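PDB 2NVA: arginine decarboxylase, A207R protein from Paramecium bursaria Chlorella virus 1, which catalyses the pyridoxal-phosphate-dependent decarboxylation of arginine to agmatine. Local coordinates for residues Ile131-Cys136 with Asn147-Asn152; Glu161-Leu166 with Val204-Tyr209. All coordinates share one frame; numbering follows the deposited sequence.

Both contacts lie in the TIM-barrel domain and follow one another along the chain without nesting or crossing. Strand 129-133 leads into interaction 1, where 131-136 meets 147-152 and closes a loop of ten residues with neither helix nor strand in it. The chain then forms helix 156-165, whose C-terminal part, with the residue after it, supplies 161-166, the first half of interaction 2. Strand 170-174 and helix 184-204 follow, and 204-209 closes this longer excursion just before strand 210-212. Interaction 1 lies beside the cofactor, with Arg-133 touching the bound adduct, whereas interaction 2 joins two neighbouring outer helices, away from the active site. Their centres are about 17 Å apart.

Interaction 1: Ile131-Cys136 with Asn147-Asn152; sequences ILRIRC and NKFGAN
Ala-151 is gripped at both ends of its backbone, its N donating to Arg-133 O (2.9 Å) and its O accepting from Arg-135 N (3.0 Å), in a single beta bridge opposite Ile-134. Both bonds are nearly straight, at 171° and 175° on the hydrogen. Gly-150 lies so close to Arg-135 that a CB would strike its backbone N, and at its phi and psi a CB would also jam against the preceding carbonyl O; its CA makes a CH...O contact with Arg-133 O. The small Ala-151 CB fits against Leu-132 CD1, at 4.1 Å, while both residues also touch helix 156-165.

In this TIM barrel, 131-136 continues from the end of strand 129-133, and the loop leading to the next helix contains 147-152. Arg-133 extends from CG to NE and lays one guanidinium face against Phe-149 CB, which sits over its centre, 3.4 Å from CZ. A water joins Arg-133 NH2 to Phe-149 O. The same arginine side chain touches His-176, a cofactor-binding residue, and the bound phosphopyridoxyl-agmatine adduct.

Arg-135 is equally extended, but one face of its guanidinium is covered by Asn-147 N, 3.6 Å from CZ, while at the edge NH1 donates to a water that in turn donates to Asn-152 OD1. Its charge is answered by a salt bridge with Asp-137. Lys-148 turns away to the second subunit, where its NZ pairs with Asp-328 of that chain.

Interaction 2: Glu161-Leu166 with Val204-Tyr209; sequences EYAKQL and VGHKPY
Lys-164 sets CD over one face of the His-206 imidazole, toward its rim, 4.3 Å from the ring centroid and 19° off the normal, a CH-pi contact. The lysine chain and the imidazole run antiparallel alongside each other. The lysine CB already faces 204-209; CG lies anti to the backbone N (chi1 -169°), and a bend at chi2 (78°) brings NZ to Gly-205 O, where it makes a 2.8 Å hydrogen bond. The ammonium approaches from above the carbonyl plane. A long, flexible lysine suits this exposed place, since its methylenes can pack while its charge reaches a backbone oxygen.

Gly-205 has positive phi and is the C-prime residue of a Schellman motif that ends helix 184-204, with His-206 N bonded to Ala-201 O and Gly-205 N to Ile-202 O. Just before it, branched Val-204 packs both methyls against the helix: CG1 lies 3.8 Å from Lys-164 CB, and CG2 meets Glu-161 CG at the same distance. The Glu-161 carboxylate itself pairs with Arg-157, one turn earlier.

His-206 NE2 hydrogen-bonds to Leu-160 O, which restrains the rotation of the ring as its CE1 rests 4.1 Å from Ala-163 CB. The C-terminal part of helix 156-165 is thereby packed against the C-terminal end of helix 184-204, with Val-170 of strand 170-174 touching both Ala-163 and His-206 and helix 115-124 flanking Ala-163.

Interaction 1: Ile131-Cys136 with Asn147-Asn152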
# COMPACT_ATOMS: atom_id res chain seq x y z
N ILE A 131 7.46 22.98 -18.61
CA ILE A 131 6.34 23.66 -17.98
C ILE A 131 6.70 23.86 -16.51
O ILE A 131 6.96 22.90 -15.80
CB ILE A 131 5.01 22.86 -18.12
CG1 ILE A 131 4.58 22.79 -19.59
CG2 ILE A 131 3.90 23.48 -17.29
CD1 ILE A 131 3.42 21.81 -19.86
N LEU A 132 6.72 25.11 -16.07
CA LEU A 132 7.05 25.38 -14.68
C LEU A 132 5.82 25.11 -13.81
O LEU A 132 4.79 25.74 -13.99
CB LEU A 132 7.55 26.82 -14.50
CG LEU A 132 7.74 27.29 -13.04
CD1 LEU A 132 8.82 26.51 -12.30
CD2 LEU A 132 8.00 28.80 -12.99
N ARG A 133 5.97 24.19 -12.87
CA ARG A 133 4.91 23.93 -11.90
C ARG A 133 5.06 24.85 -10.70
O ARG A 133 6.12 24.88 -10.06
CB ARG A 133 4.92 22.47 -11.45
CG ARG A 133 3.80 22.16 -10.45
CD ARG A 133 3.68 20.68 -10.20
NE ARG A 133 2.80 20.39 -9.08
CZ ARG A 133 2.52 19.16 -8.65
NH1 ARG A 133 3.06 18.11 -9.26
NH2 ARG A 133 1.70 18.98 -7.62
N ILE A 134 4.01 25.62 -10.42
CA ILE A 134 3.99 26.50 -9.26
C ILE A 134 3.10 25.93 -8.17
O ILE A 134 2.11 25.25 -8.45
CB ILE A 134 3.55 27.95 -9.64
CG1 ILE A 134 2.11 27.97 -10.17
CG2 ILE A 134 4.52 28.50 -10.69
CD1 ILE A 134 1.52 29.40 -10.35
N ARG A 135 3.44 26.22 -6.91
CA ARG A 135 2.63 25.75 -5.80
C ARG A 135 1.44 26.68 -5.58
O ARG A 135 1.61 27.89 -5.39
CB ARG A 135 3.46 25.68 -4.52
CG ARG A 135 2.65 25.18 -3.34
CD ARG A 135 3.44 25.22 -2.07
NE ARG A 135 2.63 24.68 -0.98
CZ ARG A 135 3.09 24.39 0.24
NH1 ARG A 135 4.38 24.56 0.53
NH2 ARG A 135 2.26 23.91 1.15
N CYS A 136 0.24 26.10 -5.60
CA CYS A 136 -1.00 26.83 -5.32
C CYS A 136 -1.99 25.87 -4.69
O CYS A 136 -2.67 25.12 -5.40
CB CYS A 136 -1.62 27.39 -6.61
SG CYS A 136 -0.69 28.62 -7.54
N ASN A 147 3.50 20.79 -0.18
CA ASN A 147 4.82 20.71 0.44
C ASN A 147 5.88 20.11 -0.48
O ASN A 147 7.01 20.61 -0.57
CB ASN A 147 4.76 19.88 1.69
CG ASN A 147 4.84 20.72 2.94
OD1 ASN A 147 5.47 21.80 2.96
ND2 ASN A 147 4.25 20.22 4.02
N LYS A 148 5.49 19.07 -1.22
CA LYS A 148 6.43 18.26 -1.96
C LYS A 148 6.73 18.78 -3.37
O LYS A 148 7.84 18.62 -3.87
CB LYS A 148 5.88 16.84 -2.02
CG LYS A 148 6.75 15.80 -2.72
CD LYS A 148 6.18 14.40 -2.42
CE LYS A 148 6.96 13.33 -3.17
NZ LYS A 148 6.36 11.98 -3.04
N PHE A 149 5.73 19.40 -4.00
CA PHE A 149 5.85 19.81 -5.40
C PHE A 149 5.46 21.26 -5.63
O PHE A 149 4.58 21.78 -4.95
CB PHE A 149 4.96 18.92 -6.28
CG PHE A 149 5.39 17.48 -6.31
CD1 PHE A 149 6.60 17.12 -6.91
CD2 PHE A 149 4.60 16.49 -5.74
CE1 PHE A 149 7.00 15.80 -6.95
CE2 PHE A 149 5.00 15.17 -5.78
CZ PHE A 149 6.20 14.82 -6.39
N GLY A 150 6.10 21.89 -6.61
CA GLY A 150 5.73 23.23 -7.04
C GLY A 150 6.67 24.29 -6.50
O GLY A 150 7.06 24.25 -5.33
N ALA A 151 7.01 25.25 -7.36
CA ALA A 151 7.89 26.35 -6.98
C ALA A 151 7.12 27.39 -6.17
O ALA A 151 5.96 27.69 -6.44
CB ALA A 151 8.47 26.99 -8.22
N ASN A 152 7.80 27.95 -5.17
CA ASN A 152 7.26 29.04 -4.38
C ASN A 152 7.30 30.33 -5.17
O ASN A 152 8.13 30.47 -6.09
CB ASN A 152 8.05 29.19 -3.08
CG ASN A 152 7.95 27.98 -2.20
OD1 ASN A 152 6.86 27.43 -2.02
ND2 ASN A 152 9.07 27.56 -1.63
O HOH W 1 1.80 21.35 -5.68
O HOH W 2 6.67 24.89 -1.02
O HOH W 3 3.77 29.57 -6.19

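Interaction 2: Glu161-Leu166 with Val204-Tyr209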
# COMPACT_ATOMS: atom_id res chain seq x y z
N GLU A 161 14.84 32.28 -15.24
CA GLU A 161 16.11 32.83 -15.70
C GLU A 161 17.14 31.74 -15.88
O GLU A 161 17.92 31.76 -16.83
CB GLU A 161 16.62 33.88 -14.71
CG GLU A 161 15.87 35.19 -14.81
CD GLU A 161 16.27 36.20 -13.73
OE1 GLU A 161 16.12 37.42 -13.98
OE2 GLU A 161 16.73 35.78 -12.63
N TYR A 162 17.14 30.78 -14.96
CA TYR A 162 18.04 29.64 -15.05
C TYR A 162 17.74 28.79 -16.28
O TYR A 162 18.67 28.33 -16.96
CB TYR A 162 17.98 28.81 -13.77
CG TYR A 162 19.17 27.87 -13.60
CD1 TYR A 162 20.45 28.36 -13.37
CD2 TYR A 162 18.99 26.50 -13.68
CE1 TYR A 162 21.54 27.49 -13.22
CE2 TYR A 162 20.05 25.62 -13.51
CZ TYR A 162 21.31 26.12 -13.27
OH TYR A 162 22.36 25.25 -13.13
N ALA A 163 16.46 28.58 -16.56
CA ALA A 163 16.08 27.87 -17.77
C ALA A 163 16.59 28.62 -19.01
O ALA A 163 17.18 28.01 -19.89
CB ALA A 163 14.58 27.68 -17.82
N LYS A 164 16.38 29.94 -19.06
CA LYS A 164 16.83 30.77 -20.19
C LYS A 164 18.35 30.63 -20.39
O LYS A 164 18.83 30.45 -21.52
CB LYS A 164 16.46 32.25 -19.95
CG LYS A 164 16.66 33.18 -21.16
CD LYS A 164 15.51 33.02 -22.18
CE LYS A 164 15.85 33.73 -23.49
NZ LYS A 164 14.80 33.47 -24.51
N GLN A 165 19.08 30.70 -19.28
CA GLN A 165 20.54 30.60 -19.30
C GLN A 165 21.01 29.26 -19.89
O GLN A 165 22.04 29.22 -20.58
CB GLN A 165 21.10 30.77 -17.90
CG GLN A 165 22.55 30.34 -17.79
CD GLN A 165 23.17 30.61 -16.45
OE1 GLN A 165 24.38 30.41 -16.28
NE2 GLN A 165 22.37 31.06 -15.47
N LEU A 166 20.27 28.19 -19.62
CA LEU A 166 20.60 26.85 -20.13
C LEU A 166 19.96 26.54 -21.49
O LEU A 166 20.01 25.39 -21.94
CB LEU A 166 20.22 25.77 -19.11
CG LEU A 166 20.98 25.73 -17.77
CD1 LEU A 166 20.42 24.61 -16.90
CD2 LEU A 166 22.48 25.57 -17.98
N VAL A 204 11.36 37.41 -18.85
CA VAL A 204 12.66 36.75 -18.92
C VAL A 204 13.09 36.50 -20.38
O VAL A 204 14.29 36.47 -20.68
CB VAL A 204 12.65 35.44 -18.06
CG1 VAL A 204 13.82 34.53 -18.36
CG2 VAL A 204 12.62 35.80 -16.58
N GLY A 205 12.12 36.35 -21.28
CA GLY A 205 12.41 36.13 -22.70
C GLY A 205 11.86 34.83 -23.28
O GLY A 205 12.14 34.48 -24.42
N HIS A 206 11.09 34.09 -22.48
CA HIS A 206 10.39 32.90 -22.95
C HIS A 206 9.16 33.33 -23.71
O HIS A 206 8.70 34.47 -23.58
CB HIS A 206 10.00 32.00 -21.76
CG HIS A 206 11.18 31.47 -21.01
ND1 HIS A 206 12.02 30.51 -21.52
CD2 HIS A 206 11.69 31.80 -19.79
CE1 HIS A 206 12.98 30.25 -20.65
NE2 HIS A 206 12.81 31.03 -19.60
N LYS A 207 8.62 32.40 -24.50
CA LYS A 207 7.41 32.62 -25.29
C LYS A 207 6.39 31.54 -24.92
O LYS A 207 6.07 30.67 -25.73
CB LYS A 207 7.73 32.62 -26.79
CG LYS A 207 8.65 33.79 -27.17
CD LYS A 207 8.94 33.89 -28.67
CE LYS A 207 10.10 32.98 -29.09
NZ LYS A 207 10.73 33.48 -30.42
N PRO A 208 5.86 31.60 -23.68
CA PRO A 208 4.97 30.53 -23.22
C PRO A 208 3.59 30.62 -23.87
O PRO A 208 3.16 31.71 -24.28
CB PRO A 208 4.86 30.80 -21.71
CG PRO A 208 5.05 32.26 -21.57
CD PRO A 208 6.05 32.64 -22.65
N TYR A 209 2.92 29.48 -23.97
CA TYR A 209 1.60 29.41 -24.59
C TYR A 209 0.69 28.37 -23.94
O TYR A 209 -0.45 28.22 -24.38
CB TYR A 209 1.70 29.16 -26.11
CG TYR A 209 2.52 27.95 -26.50
CD1 TYR A 209 1.92 26.72 -26.76
CD2 TYR A 209 3.91 28.04 -26.59
CE1 TYR A 209 2.69 25.61 -27.13
CE2 TYR A 209 4.68 26.95 -26.95
CZ TYR A 209 4.08 25.74 -27.21
OH TYR A 209 4.87 24.66 -27.57